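Side-chain contacts in halogenase (Chondromyces crocatus, PDB 3E1T), which binds FAD and probably installs the halogen of chondrochloren, as a variant member of the flavin-dependent halogenases: residues S20-F25 and R328-C333; P89-F94 and Q207-S212; R173-V178 and Y288-F293. One frame throughout, in Å; residues are numbered along the deposited sequence.

Interaction 1: S20-F25 and R328-C333; sequences STLASF and RAINTC
Asn331 reaches from helix 315-333 to the backbone of Phe25, and its ND2 gives a hydrogen bond of 2.9 Å to Phe25 O. The bond is nearly straight at the hydrogen (165°). The acceptor lies almost in the plane of the amide, whereas the donor stands above the plane of the Phe25 carbonyl, 46° out of it, and so misses the lone pairs. With CG beside the backbone N (chi1 -73°), the amide is directed towards the neighbouring helix. Asparagine suits this place because one short side chain serves several partners: ND2 also donates to Leu500 O, and OD1 has a weak bond with His31 ND1. With an alanine here, Phe25 O and Leu500 O would probably lose the donor they share, and the last turns of the two helices would be less firmly tied. Leu22 and Ile330 make the apolar half of the contact. Their side chains cross at about a right angle and meet methyl to methyl, Leu22 CD1 lying 4.1 Å from Ile330 CD1, as fits branched apolar residues in a buried contact. Within helix 17-27, Ser24 OG folds back to Ser20 O at 2.8 Å and shares that acceptor with Ser24 N, the two donors arriving from opposite faces of the carbonyl. Leu22 and Ile330 both rest on Val165 of strand 163-166, while the Phe25 ring turns towards Leu324 and Ala327 of helix 315-333. Beyond this second helix, Ala329 and Thr332 pack against Cys343 of helix 340-368.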
ATOM      1  N   SER A  20      -0.780   9.710  10.675  1.00 31.80           N
ATOM      2  CA  SER A  20      -1.939  10.182  11.442  1.00 32.21           C
ATOM      3  C   SER A  20      -2.558   9.070  12.290  1.00 32.07           C
ATOM      4  O   SER A  20      -2.972   9.312  13.435  1.00 32.24           O
ATOM      5  CB  SER A  20      -2.978  10.795  10.515  1.00 32.32           C
ATOM      6  OG  SER A  20      -3.458   9.824   9.609  1.00 33.83           O
ATOM      7  N   THR A  21      -2.592   7.849  11.746  1.00 31.54           N
ATOM      8  CA  THR A  21      -3.172   6.697  12.448  1.00 31.14           C
ATOM      9  C   THR A  21      -2.383   6.323  13.708  1.00 31.32           C
ATOM     10  O   THR A  21      -2.969   6.100  14.784  1.00 31.56           O
ATOM     11  CB  THR A  21      -3.334   5.460  11.508  1.00 30.66           C
ATOM     12  OG1 THR A  21      -4.254   5.771  10.450  1.00 31.66           O
ATOM     13  CG2 THR A  21      -3.861   4.262  12.260  1.00 30.73           C
ATOM     14  N   LEU A  22      -1.064   6.226  13.564  1.00 31.24           N
ATOM     15  CA  LEU A  22      -0.168   5.981  14.698  1.00 31.19           C
ATOM     16  C   LEU A  22      -0.240   7.107  15.744  1.00 31.24           C
ATOM     17  O   LEU A  22      -0.384   6.839  16.922  1.00 30.78           O
ATOM     18  CB  LEU A  22       1.275   5.823  14.218  1.00 30.47           C
ATOM     19  CG  LEU A  22       2.389   5.900  15.267  1.00 30.25           C
ATOM     20  CD1 LEU A  22       2.234   4.870  16.381  1.00 29.54           C
ATOM     21  CD2 LEU A  22       3.719   5.729  14.609  1.00 30.24           C
ATOM     22  N   ALA A  23      -0.125   8.351  15.299  1.00 32.26           N
ATOM     23  CA  ALA A  23      -0.217   9.498  16.210  1.00 33.49           C
ATOM     24  C   ALA A  23      -1.512   9.442  17.027  1.00 34.10           C
ATOM     25  O   ALA A  23      -1.470   9.486  18.254  1.00 34.55           O
ATOM     26  CB  ALA A  23      -0.111  10.799  15.430  1.00 33.30           C
ATOM     27  N   SER A  24      -2.654   9.301  16.349  1.00 35.20           N
ATOM     28  CA  SER A  24      -3.950   9.197  17.029  1.00 36.14           C
ATOM     29  C   SER A  24      -3.986   8.113  18.096  1.00 36.93           C
ATOM     30  O   SER A  24      -4.436   8.364  19.208  1.00 37.10           O
ATOM     31  CB  SER A  24      -5.085   8.972  16.030  1.00 35.72           C
ATOM     32  OG  SER A  24      -5.142  10.025  15.097  1.00 37.07           O
ATOM     33  N   PHE A  25      -3.507   6.914  17.764  1.00 37.84           N
ATOM     34  CA  PHE A  25      -3.593   5.748  18.661  1.00 38.36           C
ATOM     35  C   PHE A  25      -2.750   5.857  19.938  1.00 38.85           C
ATOM     36  O   PHE A  25      -3.063   5.231  20.954  1.00 39.02           O
ATOM     37  CB  PHE A  25      -3.186   4.457  17.924  1.00 38.86           C
ATOM     38  CG  PHE A  25      -4.267   3.860  17.056  1.00 39.17           C
ATOM     39  CD1 PHE A  25      -5.613   4.027  17.362  1.00 40.07           C
ATOM     40  CD2 PHE A  25      -3.927   3.099  15.948  1.00 39.41           C
ATOM     41  CE1 PHE A  25      -6.608   3.457  16.561  1.00 41.47           C
ATOM     42  CE2 PHE A  25      -4.910   2.529  15.142  1.00 39.56           C
ATOM     43  CZ  PHE A  25      -6.253   2.705  15.450  1.00 40.08           C
ATOM     44  N   ARG A 328       0.767   0.009  19.375  1.00 33.77           N
ATOM     45  CA  ARG A 328       0.721  -0.972  20.461  1.00 34.63           C
ATOM     46  C   ARG A 328       2.057  -1.195  21.135  1.00 35.54           C
ATOM     47  O   ARG A 328       2.114  -1.394  22.358  1.00 35.78           O
ATOM     48  CB  ARG A 328       0.189  -2.320  19.980  1.00 34.82           C
ATOM     49  CG  ARG A 328      -1.295  -2.327  19.747  1.00 35.00           C
ATOM     50  CD  ARG A 328      -1.766  -3.672  19.274  1.00 33.70           C
ATOM     51  NE  ARG A 328      -3.189  -3.597  18.954  1.00 35.08           N
ATOM     52  CZ  ARG A 328      -3.844  -4.472  18.205  1.00 34.87           C
ATOM     53  NH1 ARG A 328      -3.210  -5.513  17.675  1.00 34.42           N
ATOM     54  NH2 ARG A 328      -5.133  -4.292  17.979  1.00 34.68           N
ATOM     55  N   ALA A 329       3.131  -1.188  20.351  1.00 36.08           N
ATOM     56  CA  ALA A 329       4.466  -1.316  20.932  1.00 36.78           C
ATOM     57  C   ALA A 329       4.748  -0.097  21.810  1.00 37.24           C
ATOM     58  O   ALA A 329       5.172  -0.246  22.962  1.00 37.34           O
ATOM     59  CB  ALA A 329       5.533  -1.481  19.851  1.00 36.65           C
ATOM     60  N   ILE A 330       4.465   1.089  21.270  1.00 37.45           N
ATOM     61  CA  ILE A 330       4.696   2.352  21.966  1.00 38.43           C
ATOM     62  C   ILE A 330       3.808   2.525  23.216  1.00 39.34           C
ATOM     63  O   ILE A 330       4.309   2.924  24.265  1.00 39.52           O
ATOM     64  CB  ILE A 330       4.533   3.559  21.021  1.00 38.03           C
ATOM     65  CG1 ILE A 330       5.642   3.553  19.964  1.00 37.88           C
ATOM     66  CG2 ILE A 330       4.559   4.877  21.807  1.00 38.79           C
ATOM     67  CD1 ILE A 330       5.458   4.575  18.869  1.00 38.29           C
ATOM     68  N   ASN A 331       2.515   2.218  23.098  1.00 39.92           N
ATOM     69  CA  ASN A 331       1.575   2.306  24.229  1.00 41.16           C
ATOM     70  C   ASN A 331       1.883   1.302  25.336  1.00 42.06           C
ATOM     71  O   ASN A 331       1.611   1.567  26.509  1.00 42.40           O
ATOM     72  CB  ASN A 331       0.120   2.141  23.768  1.00 40.41           C
ATOM     73  CG  ASN A 331      -0.401   3.348  23.016  1.00 41.02           C
ATOM     74  OD1 ASN A 331       0.133   4.462  23.140  1.00 40.26           O
ATOM     75  ND2 ASN A 331      -1.464   3.142  22.233  1.00 39.45           N
ATOM     76  N   THR A 332       2.464   0.162  24.966  1.00 43.00           N
ATOM     77  CA  THR A 332       2.818  -0.884  25.928  1.00 44.15           C
ATOM     78  C   THR A 332       4.146  -0.601  26.645  1.00 45.25           C
ATOM     79  O   THR A 332       4.314  -0.944  27.813  1.00 45.43           O
ATOM     80  CB  THR A 332       2.854  -2.275  25.259  1.00 44.07           C
ATOM     81  OG1 THR A 332       1.595  -2.532  24.623  1.00 44.43           O
ATOM     82  CG2 THR A 332       3.112  -3.367  26.278  1.00 43.88           C
ATOM     83  N   CYS A 333       5.081   0.026  25.939  1.00 46.53           N
ATOM     84  CA  CYS A 333       6.380   0.387  26.506  1.00 47.46           C
ATOM     85  C   CYS A 333       6.304   1.655  27.363  1.00 48.03           C
ATOM     86  O   CYS A 333       6.982   1.761  28.384  1.00 48.10           O
ATOM     87  CB  CYS A 333       7.421   0.545  25.397  1.00 47.16           C
ATOM     88  SG  CYS A 333       7.869  -1.025  24.616  1.00 48.17           S
TER

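Interaction 2: P89-F94 and Q207-S212; sequences PWTFGF and QGNILS
Asn209 and Phe92 are joined through a water. Asn209 ND2 donates to it at 2.6 Å, the shortest polar bond here, and the water donates to Phe92 O at 3.1 Å. ND2 stands 4.4 Å from Phe92 O, too far for a direct hydrogen bond, and the water spans the distance. The methyl of Thr91 also meets the amide: CG2 lies 4.0 Å from Asn209 ND2, with the side chains crossing at about a right angle. With OG1 beside the backbone N (chi1 -58°), the methyl CG2 is left anti to it, and OG1 makes a weak bond with Thr80 OG1. The wide spacing, 9.1 Å between the CA atoms of Thr91 and Leu211, follows from the topology of the large mixed sheet. Strand 75-82 runs between the two segments, antiparallel to strand 90-93 and parallel to strand 210-215, with Phe92 bonded through its backbone to Gly79 and Ile210 to Thr80. Asparagine suits the position just ahead of strand 210-215 because its other amide atom, OD1, can accept a weak bond from Arg77 N. Threonine, branched at CB, sits easily in an extended strand. The Phe92 ring receives Phe94 CE1 at its edge, in the ring plane.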
ATOM      1  N   PRO A  89     -14.860 -10.432 -18.139  1.00 51.33           N
ATOM      2  CA  PRO A  89     -14.574  -9.938 -16.796  1.00 50.04           C
ATOM      3  C   PRO A  89     -15.275 -10.732 -15.702  1.00 48.61           C
ATOM      4  O   PRO A  89     -16.454 -11.075 -15.843  1.00 48.40           O
ATOM      5  CB  PRO A  89     -15.107  -8.499 -16.832  1.00 50.00           C
ATOM      6  CG  PRO A  89     -15.186  -8.148 -18.270  1.00 50.64           C
ATOM      7  CD  PRO A  89     -15.566  -9.419 -18.944  1.00 51.22           C
ATOM      8  N   TRP A  90     -14.538 -11.030 -14.632  1.00 46.57           N
ATOM      9  CA  TRP A  90     -15.098 -11.663 -13.448  1.00 45.12           C
ATOM     10  C   TRP A  90     -15.069 -10.710 -12.237  1.00 44.94           C
ATOM     11  O   TRP A  90     -14.366  -9.693 -12.249  1.00 44.35           O
ATOM     12  CB  TRP A  90     -14.383 -12.977 -13.151  1.00 44.29           C
ATOM     13  CG  TRP A  90     -12.889 -12.861 -12.977  1.00 43.93           C
ATOM     14  CD1 TRP A  90     -11.940 -12.948 -13.956  1.00 43.47           C
ATOM     15  CD2 TRP A  90     -12.178 -12.654 -11.751  1.00 43.09           C
ATOM     16  NE1 TRP A  90     -10.684 -12.806 -13.418  1.00 42.84           N
ATOM     17  CE2 TRP A  90     -10.801 -12.625 -12.064  1.00 42.95           C
ATOM     18  CE3 TRP A  90     -12.570 -12.494 -10.413  1.00 43.29           C
ATOM     19  CZ2 TRP A  90      -9.812 -12.438 -11.092  1.00 42.31           C
ATOM     20  CZ3 TRP A  90     -11.584 -12.303  -9.445  1.00 43.12           C
ATOM     21  CH2 TRP A  90     -10.222 -12.275  -9.795  1.00 42.52           C
ATOM     22  N   THR A  91     -15.834 -11.043 -11.201  1.00 44.22           N
ATOM     23  CA  THR A  91     -16.010 -10.162 -10.048  1.00 44.03           C
ATOM     24  C   THR A  91     -15.756 -10.905  -8.736  1.00 43.63           C
ATOM     25  O   THR A  91     -15.900 -12.123  -8.657  1.00 43.56           O
ATOM     26  CB  THR A  91     -17.434  -9.529 -10.040  1.00 44.23           C
ATOM     27  OG1 THR A  91     -17.647  -8.794 -11.251  1.00 45.01           O
ATOM     28  CG2 THR A  91     -17.630  -8.579  -8.863  1.00 44.14           C
ATOM     29  N   PHE A  92     -15.359 -10.162  -7.709  1.00 43.43           N
ATOM     30  CA  PHE A  92     -15.296 -10.700  -6.354  1.00 43.30           C
ATOM     31  C   PHE A  92     -16.033  -9.733  -5.443  1.00 43.40           C
ATOM     32  O   PHE A  92     -16.162  -8.548  -5.759  1.00 42.60           O
ATOM     33  CB  PHE A  92     -13.837 -10.902  -5.896  1.00 43.51           C
ATOM     34  CG  PHE A  92     -13.095  -9.613  -5.624  1.00 43.39           C
ATOM     35  CD1 PHE A  92     -13.130  -9.027  -4.368  1.00 43.82           C
ATOM     36  CD2 PHE A  92     -12.377  -8.980  -6.633  1.00 43.46           C
ATOM     37  CE1 PHE A  92     -12.455  -7.831  -4.119  1.00 42.64           C
ATOM     38  CE2 PHE A  92     -11.696  -7.781  -6.389  1.00 43.83           C
ATOM     39  CZ  PHE A  92     -11.739  -7.212  -5.128  1.00 43.65           C
ATOM     40  N   GLY A  93     -16.522 -10.243  -4.323  1.00 43.82           N
ATOM     41  CA  GLY A  93     -17.158  -9.413  -3.307  1.00 45.45           C
ATOM     42  C   GLY A  93     -16.497  -9.688  -1.974  1.00 46.46           C
ATOM     43  O   GLY A  93     -16.025 -10.798  -1.733  1.00 46.95           O
ATOM     44  N   PHE A  94     -16.446  -8.684  -1.107  1.00 47.49           N
ATOM     45  CA  PHE A  94     -15.818  -8.860   0.197  1.00 48.59           C
ATOM     46  C   PHE A  94     -16.626  -9.822   1.074  1.00 50.30           C
ATOM     47  O   PHE A  94     -16.052 -10.604   1.835  1.00 50.41           O
ATOM     48  CB  PHE A  94     -15.590  -7.514   0.893  1.00 47.67           C
ATOM     49  CG  PHE A  94     -14.575  -6.634   0.203  1.00 46.20           C
ATOM     50  CD1 PHE A  94     -13.274  -7.086  -0.024  1.00 45.10           C
ATOM     51  CD2 PHE A  94     -14.911  -5.347  -0.200  1.00 44.69           C
ATOM     52  CE1 PHE A  94     -12.331  -6.272  -0.654  1.00 44.05           C
ATOM     53  CE2 PHE A  94     -13.978  -4.526  -0.826  1.00 44.13           C
ATOM     54  CZ  PHE A  94     -12.683  -4.993  -1.055  1.00 44.42           C
ATOM     55  N   GLN A 207     -21.417  -0.140  -9.494  1.00 43.78           N
ATOM     56  CA  GLN A 207     -20.876   1.104 -10.058  1.00 43.32           C
ATOM     57  C   GLN A 207     -19.622   1.600  -9.330  1.00 42.87           C
ATOM     58  O   GLN A 207     -18.774   2.253  -9.934  1.00 42.54           O
ATOM     59  CB  GLN A 207     -21.928   2.218 -10.054  1.00 43.54           C
ATOM     60  CG  GLN A 207     -23.203   1.915 -10.835  1.00 44.04           C
ATOM     61  CD  GLN A 207     -24.302   1.345  -9.955  1.00 45.47           C
ATOM     62  OE1 GLN A 207     -24.065   0.429  -9.166  1.00 45.23           O
ATOM     63  NE2 GLN A 207     -25.518   1.894 -10.082  1.00 45.35           N
ATOM     64  N   GLY A 208     -19.522   1.286  -8.037  1.00 42.58           N
ATOM     65  CA  GLY A 208     -18.465   1.813  -7.170  1.00 42.30           C
ATOM     66  C   GLY A 208     -17.300   0.866  -6.964  1.00 42.21           C
ATOM     67  O   GLY A 208     -16.346   1.192  -6.237  1.00 42.60           O
ATOM     68  N   ASN A 209     -17.380  -0.309  -7.593  1.00 41.50           N
ATOM     69  CA  ASN A 209     -16.293  -1.273  -7.597  1.00 40.54           C
ATOM     70  C   ASN A 209     -15.088  -0.745  -8.352  1.00 39.42           C
ATOM     71  O   ASN A 209     -15.224   0.062  -9.280  1.00 40.12           O
ATOM     72  CB  ASN A 209     -16.721  -2.591  -8.247  1.00 40.82           C
ATOM     73  CG  ASN A 209     -17.498  -3.481  -7.317  1.00 41.58           C
ATOM     74  OD1 ASN A 209     -18.118  -3.017  -6.367  1.00 43.21           O
ATOM     75  ND2 ASN A 209     -17.465  -4.777  -7.586  1.00 43.04           N
ATOM     76  N   ILE A 210     -13.908  -1.206  -7.952  1.00 37.73           N
ATOM     77  CA  ILE A 210     -12.709  -0.987  -8.749  1.00 36.03           C
ATOM     78  C   ILE A 210     -12.727  -1.954  -9.929  1.00 35.27           C
ATOM     79  O   ILE A 210     -13.190  -3.104  -9.807  1.00 35.01           O
ATOM     80  CB  ILE A 210     -11.397  -1.147  -7.908  1.00 35.91           C
ATOM     81  CG1 ILE A 210     -10.160  -0.799  -8.748  1.00 35.00           C
ATOM     82  CG2 ILE A 210     -11.293  -2.551  -7.316  1.00 35.23           C
ATOM     83  CD1 ILE A 210      -8.837  -0.708  -7.954  1.00 35.74           C
ATOM     84  N   LEU A 211     -12.254  -1.468 -11.069  1.00 34.14           N
ATOM     85  CA  LEU A 211     -12.014  -2.301 -12.232  1.00 33.58           C
ATOM     86  C   LEU A 211     -10.510  -2.326 -12.533  1.00 33.00           C
ATOM     87  O   LEU A 211      -9.869  -1.275 -12.601  1.00 32.83           O
ATOM     88  CB  LEU A 211     -12.781  -1.754 -13.444  1.00 33.47           C
ATOM     89  CG  LEU A 211     -12.431  -2.306 -14.833  1.00 33.76           C
ATOM     90  CD1 LEU A 211     -12.963  -3.722 -15.033  1.00 34.34           C
ATOM     91  CD2 LEU A 211     -12.958  -1.371 -15.930  1.00 34.16           C
ATOM     92  N   SER A 212      -9.957  -3.526 -12.690  1.00 32.48           N
ATOM     93  CA  SER A 212      -8.572  -3.698 -13.133  1.00 32.33           C
ATOM     94  C   SER A 212      -8.567  -4.584 -14.363  1.00 32.06           C
ATOM     95  O   SER A 212      -9.217  -5.642 -14.379  1.00 32.17           O
ATOM     96  CB  SER A 212      -7.706  -4.326 -12.039  1.00 31.76           C
ATOM     97  OG  SER A 212      -7.889  -3.669 -10.793  1.00 34.15           O
TER
HETATM   98  O   HOH W   1     -18.608  -6.884  -6.527  1.00 54.43           O

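Interaction 3: R173-V178 and Y288-F293; sequences RVSQAV and YCNTSF
Val178 and Ser292 bring the two backbones closest, their CA atoms 6.2 Å apart, where a short 3-10 turn (175-177) faces the residues leaving strand 288-290. The turn follows strand 163-166 of the parallel sheet in the Rossmann-type FAD-binding part of the fold, and it is closed by backbone bonds such as Val178 N to Ser175 O, 2.9 Å. Val178 pushes one methyl against the opposing segment. Its CG1, anti to the backbone N (chi1 171°), lies 3.4 Å from Ser292 O and also touches the carbonyl carbon of Phe293. A compact branched residue fits, since Met298 and Leu300 of strand 298-300 pack on the same side chain. Ser292 is small enough to let the two segments approach, and its OG is hydrogen-bonded to Trp294 O. The polar half of the contact is bridged by water. Ser175 OG holds two waters, one at 2.7 Å and the other at 2.8 Å. The first donates to Asn290 OD1 at 2.8 Å, and the second accepts from Asn290 ND2 at 3.0 Å. A hydroxyl, two waters and both ends of an amide thus close a ring, which should fix the rotation of the amide. Asparagine suits the site because ND2 can donate again, to Ala305 O. Asn290 O accepts a hydrogen bond from Arg352 NH2 of helix 340-368. Two residues before the turn, Arg173 touches FAD and forms a salt bridge with Glu133. The carbonyl of this arginine is held by Gln176, whose NE2 donates to Arg173 O at 3.1 Å (152° at the hydrogen), with the acceptor in the amide plane.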
ATOM      1  N   ARG A 173      13.429  10.391   3.611  1.00 33.91           N
ATOM      2  CA  ARG A 173      14.841  10.754   3.585  1.00 34.88           C
ATOM      3  C   ARG A 173      15.578  10.251   4.832  1.00 34.16           C
ATOM      4  O   ARG A 173      16.765  10.520   4.998  1.00 34.74           O
ATOM      5  CB  ARG A 173      15.023  12.277   3.363  1.00 34.98           C
ATOM      6  CG  ARG A 173      14.431  13.196   4.454  1.00 37.08           C
ATOM      7  CD  ARG A 173      14.243  14.653   3.959  1.00 37.46           C
ATOM      8  NE  ARG A 173      15.497  15.400   3.861  1.00 42.64           N
ATOM      9  CZ  ARG A 173      15.645  16.545   3.192  1.00 43.89           C
ATOM     10  NH1 ARG A 173      14.621  17.091   2.543  1.00 45.16           N
ATOM     11  NH2 ARG A 173      16.828  17.140   3.162  1.00 44.02           N
ATOM     12  N   VAL A 174      14.882   9.500   5.687  1.00 33.32           N
ATOM     13  CA  VAL A 174      15.458   9.060   6.965  1.00 32.76           C
ATOM     14  C   VAL A 174      15.446   7.550   7.205  1.00 32.59           C
ATOM     15  O   VAL A 174      16.043   7.068   8.176  1.00 32.57           O
ATOM     16  CB  VAL A 174      14.785   9.785   8.199  1.00 32.92           C
ATOM     17  CG1 VAL A 174      14.939  11.313   8.096  1.00 32.94           C
ATOM     18  CG2 VAL A 174      13.314   9.393   8.356  1.00 32.38           C
ATOM     19  N   SER A 175      14.805   6.788   6.321  1.00 32.35           N
ATOM     20  CA  SER A 175      14.661   5.341   6.564  1.00 31.79           C
ATOM     21  C   SER A 175      15.980   4.591   6.622  1.00 32.37           C
ATOM     22  O   SER A 175      16.064   3.554   7.278  1.00 32.62           O
ATOM     23  CB  SER A 175      13.728   4.682   5.541  1.00 31.22           C
ATOM     24  OG  SER A 175      14.334   4.644   4.263  1.00 27.29           O
ATOM     25  N   GLN A 176      17.015   5.110   5.958  1.00 33.09           N
ATOM     26  CA  GLN A 176      18.326   4.444   5.957  1.00 34.30           C
ATOM     27  C   GLN A 176      18.981   4.376   7.345  1.00 34.28           C
ATOM     28  O   GLN A 176      19.913   3.602   7.570  1.00 34.59           O
ATOM     29  CB  GLN A 176      19.279   5.079   4.935  1.00 35.11           C
ATOM     30  CG  GLN A 176      19.853   6.417   5.363  1.00 37.85           C
ATOM     31  CD  GLN A 176      18.856   7.549   5.249  1.00 41.24           C
ATOM     32  OE1 GLN A 176      17.782   7.396   4.655  1.00 41.34           O
ATOM     33  NE2 GLN A 176      19.209   8.709   5.816  1.00 42.92           N
ATOM     34  N   ALA A 177      18.466   5.164   8.280  1.00 34.06           N
ATOM     35  CA  ALA A 177      18.889   5.085   9.666  1.00 33.79           C
ATOM     36  C   ALA A 177      18.435   3.780  10.322  1.00 33.61           C
ATOM     37  O   ALA A 177      19.036   3.351  11.306  1.00 33.95           O
ATOM     38  CB  ALA A 177      18.384   6.287  10.444  1.00 33.84           C
ATOM     39  N   VAL A 178      17.387   3.143   9.788  1.00 32.97           N
ATOM     40  CA  VAL A 178      16.911   1.868  10.347  1.00 32.12           C
ATOM     41  C   VAL A 178      17.391   0.632   9.557  1.00 31.91           C
ATOM     42  O   VAL A 178      17.818  -0.369  10.154  1.00 31.94           O
ATOM     43  CB  VAL A 178      15.360   1.831  10.499  1.00 32.23           C
ATOM     44  CG1 VAL A 178      14.891   0.454  10.870  1.00 31.45           C
ATOM     45  CG2 VAL A 178      14.885   2.838  11.549  1.00 32.67           C
ATOM     46  N   TYR A 288       9.399  -2.700  -2.815  1.00 22.24           N
ATOM     47  CA  TYR A 288      10.616  -2.851  -1.997  1.00 23.22           C
ATOM     48  C   TYR A 288      10.260  -3.266  -0.586  1.00 23.51           C
ATOM     49  O   TYR A 288       9.106  -3.174  -0.176  1.00 22.70           O
ATOM     50  CB  TYR A 288      11.432  -1.539  -1.949  1.00 22.89           C
ATOM     51  CG  TYR A 288      10.607  -0.345  -1.553  1.00 23.39           C
ATOM     52  CD1 TYR A 288      10.221  -0.151  -0.234  1.00 24.21           C
ATOM     53  CD2 TYR A 288      10.192   0.590  -2.513  1.00 26.27           C
ATOM     54  CE1 TYR A 288       9.438   0.938   0.136  1.00 23.75           C
ATOM     55  CE2 TYR A 288       9.407   1.686  -2.150  1.00 24.41           C
ATOM     56  CZ  TYR A 288       9.030   1.840  -0.819  1.00 24.29           C
ATOM     57  OH  TYR A 288       8.244   2.903  -0.444  1.00 22.47           O
ATOM     58  N   CYS A 289      11.267  -3.714   0.148  1.00 24.88           N
ATOM     59  CA  CYS A 289      11.130  -4.005   1.563  1.00 26.26           C
ATOM     60  C   CYS A 289      12.441  -3.592   2.217  1.00 27.52           C
ATOM     61  O   CYS A 289      13.501  -3.658   1.601  1.00 28.23           O
ATOM     62  CB  CYS A 289      10.844  -5.490   1.794  1.00 26.02           C
ATOM     63  SG  CYS A 289      10.392  -5.957   3.500  1.00 26.35           S
ATOM     64  N   ASN A 290      12.362  -3.147   3.467  1.00 28.39           N
ATOM     65  CA  ASN A 290      13.554  -2.801   4.226  1.00 28.15           C
ATOM     66  C   ASN A 290      14.118  -3.988   4.995  1.00 27.78           C
ATOM     67  O   ASN A 290      13.371  -4.876   5.410  1.00 27.75           O
ATOM     68  CB  ASN A 290      13.254  -1.618   5.150  1.00 28.66           C
ATOM     69  CG  ASN A 290      13.511  -0.280   4.475  1.00 31.06           C
ATOM     70  OD1 ASN A 290      14.576   0.304   4.645  1.00 33.24           O
ATOM     71  ND2 ASN A 290      12.544   0.200   3.675  1.00 33.63           N
ATOM     72  N   THR A 291      15.442  -4.013   5.179  1.00 27.25           N
ATOM     73  CA  THR A 291      16.103  -5.088   5.944  1.00 27.42           C
ATOM     74  C   THR A 291      15.730  -5.088   7.420  1.00 27.36           C
ATOM     75  O   THR A 291      15.915  -6.094   8.118  1.00 27.98           O
ATOM     76  CB  THR A 291      17.652  -5.053   5.816  1.00 27.02           C
ATOM     77  OG1 THR A 291      18.124  -3.735   6.103  1.00 27.25           O
ATOM     78  CG2 THR A 291      18.080  -5.432   4.395  1.00 26.96           C
ATOM     79  N   SER A 292      15.197  -3.963   7.891  1.00 27.56           N
ATOM     80  CA  SER A 292      14.745  -3.832   9.275  1.00 27.48           C
ATOM     81  C   SER A 292      13.660  -2.775   9.348  1.00 26.86           C
ATOM     82  O   SER A 292      13.708  -1.796   8.599  1.00 26.30           O
ATOM     83  CB  SER A 292      15.911  -3.428  10.189  1.00 27.72           C
ATOM     84  OG  SER A 292      15.507  -3.450  11.561  1.00 28.92           O
ATOM     85  N   PHE A 293      12.689  -2.986  10.234  1.00 26.81           N
ATOM     86  CA  PHE A 293      11.595  -2.018  10.450  1.00 27.51           C
ATOM     87  C   PHE A 293      11.736  -1.219  11.753  1.00 28.38           C
ATOM     88  O   PHE A 293      10.953  -0.300  12.004  1.00 27.20           O
ATOM     89  CB  PHE A 293      10.213  -2.695  10.431  1.00 26.99           C
ATOM     90  CG  PHE A 293       9.858  -3.365   9.119  1.00 27.06           C
ATOM     91  CD1 PHE A 293      10.431  -2.957   7.913  1.00 23.86           C
ATOM     92  CD2 PHE A 293       8.908  -4.382   9.091  1.00 23.94           C
ATOM     93  CE1 PHE A 293      10.083  -3.580   6.701  1.00 24.32           C
ATOM     94  CE2 PHE A 293       8.568  -5.010   7.886  1.00 24.05           C
ATOM     95  CZ  PHE A 293       9.153  -4.596   6.695  1.00 24.25           C
TER
HETATM   96  O   HOH W   2      16.078   2.611   4.067  1.00 31.17           O
HETATM   97  O   HOH W   3      12.396   3.122   2.899  1.00 36.91           O

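Overall arrangement
Along the chain the segments come in the order 20-25, 89-94, 173-178, 207-212, 288-293, 328-333, so interaction 1 encloses the other two while interactions 2 and 3 interleave. Interactions 1 and 3, centres 19 Å apart, both lean on the five-stranded parallel sheet through strand 163-166 and tie distant segments together within the Rossmann-type part; strand 288-290 of interaction 3 is the middle of a small antiparallel sheet beside it. Interaction 2 does the same within the nine-stranded mixed sheet, its centre 34 Å from either of the others and across the chain's centre from interaction 3. The side chains of Leu22, Phe92 and Ser175 lie about 9 to 11 Å from FAD, while Arg173 touches it.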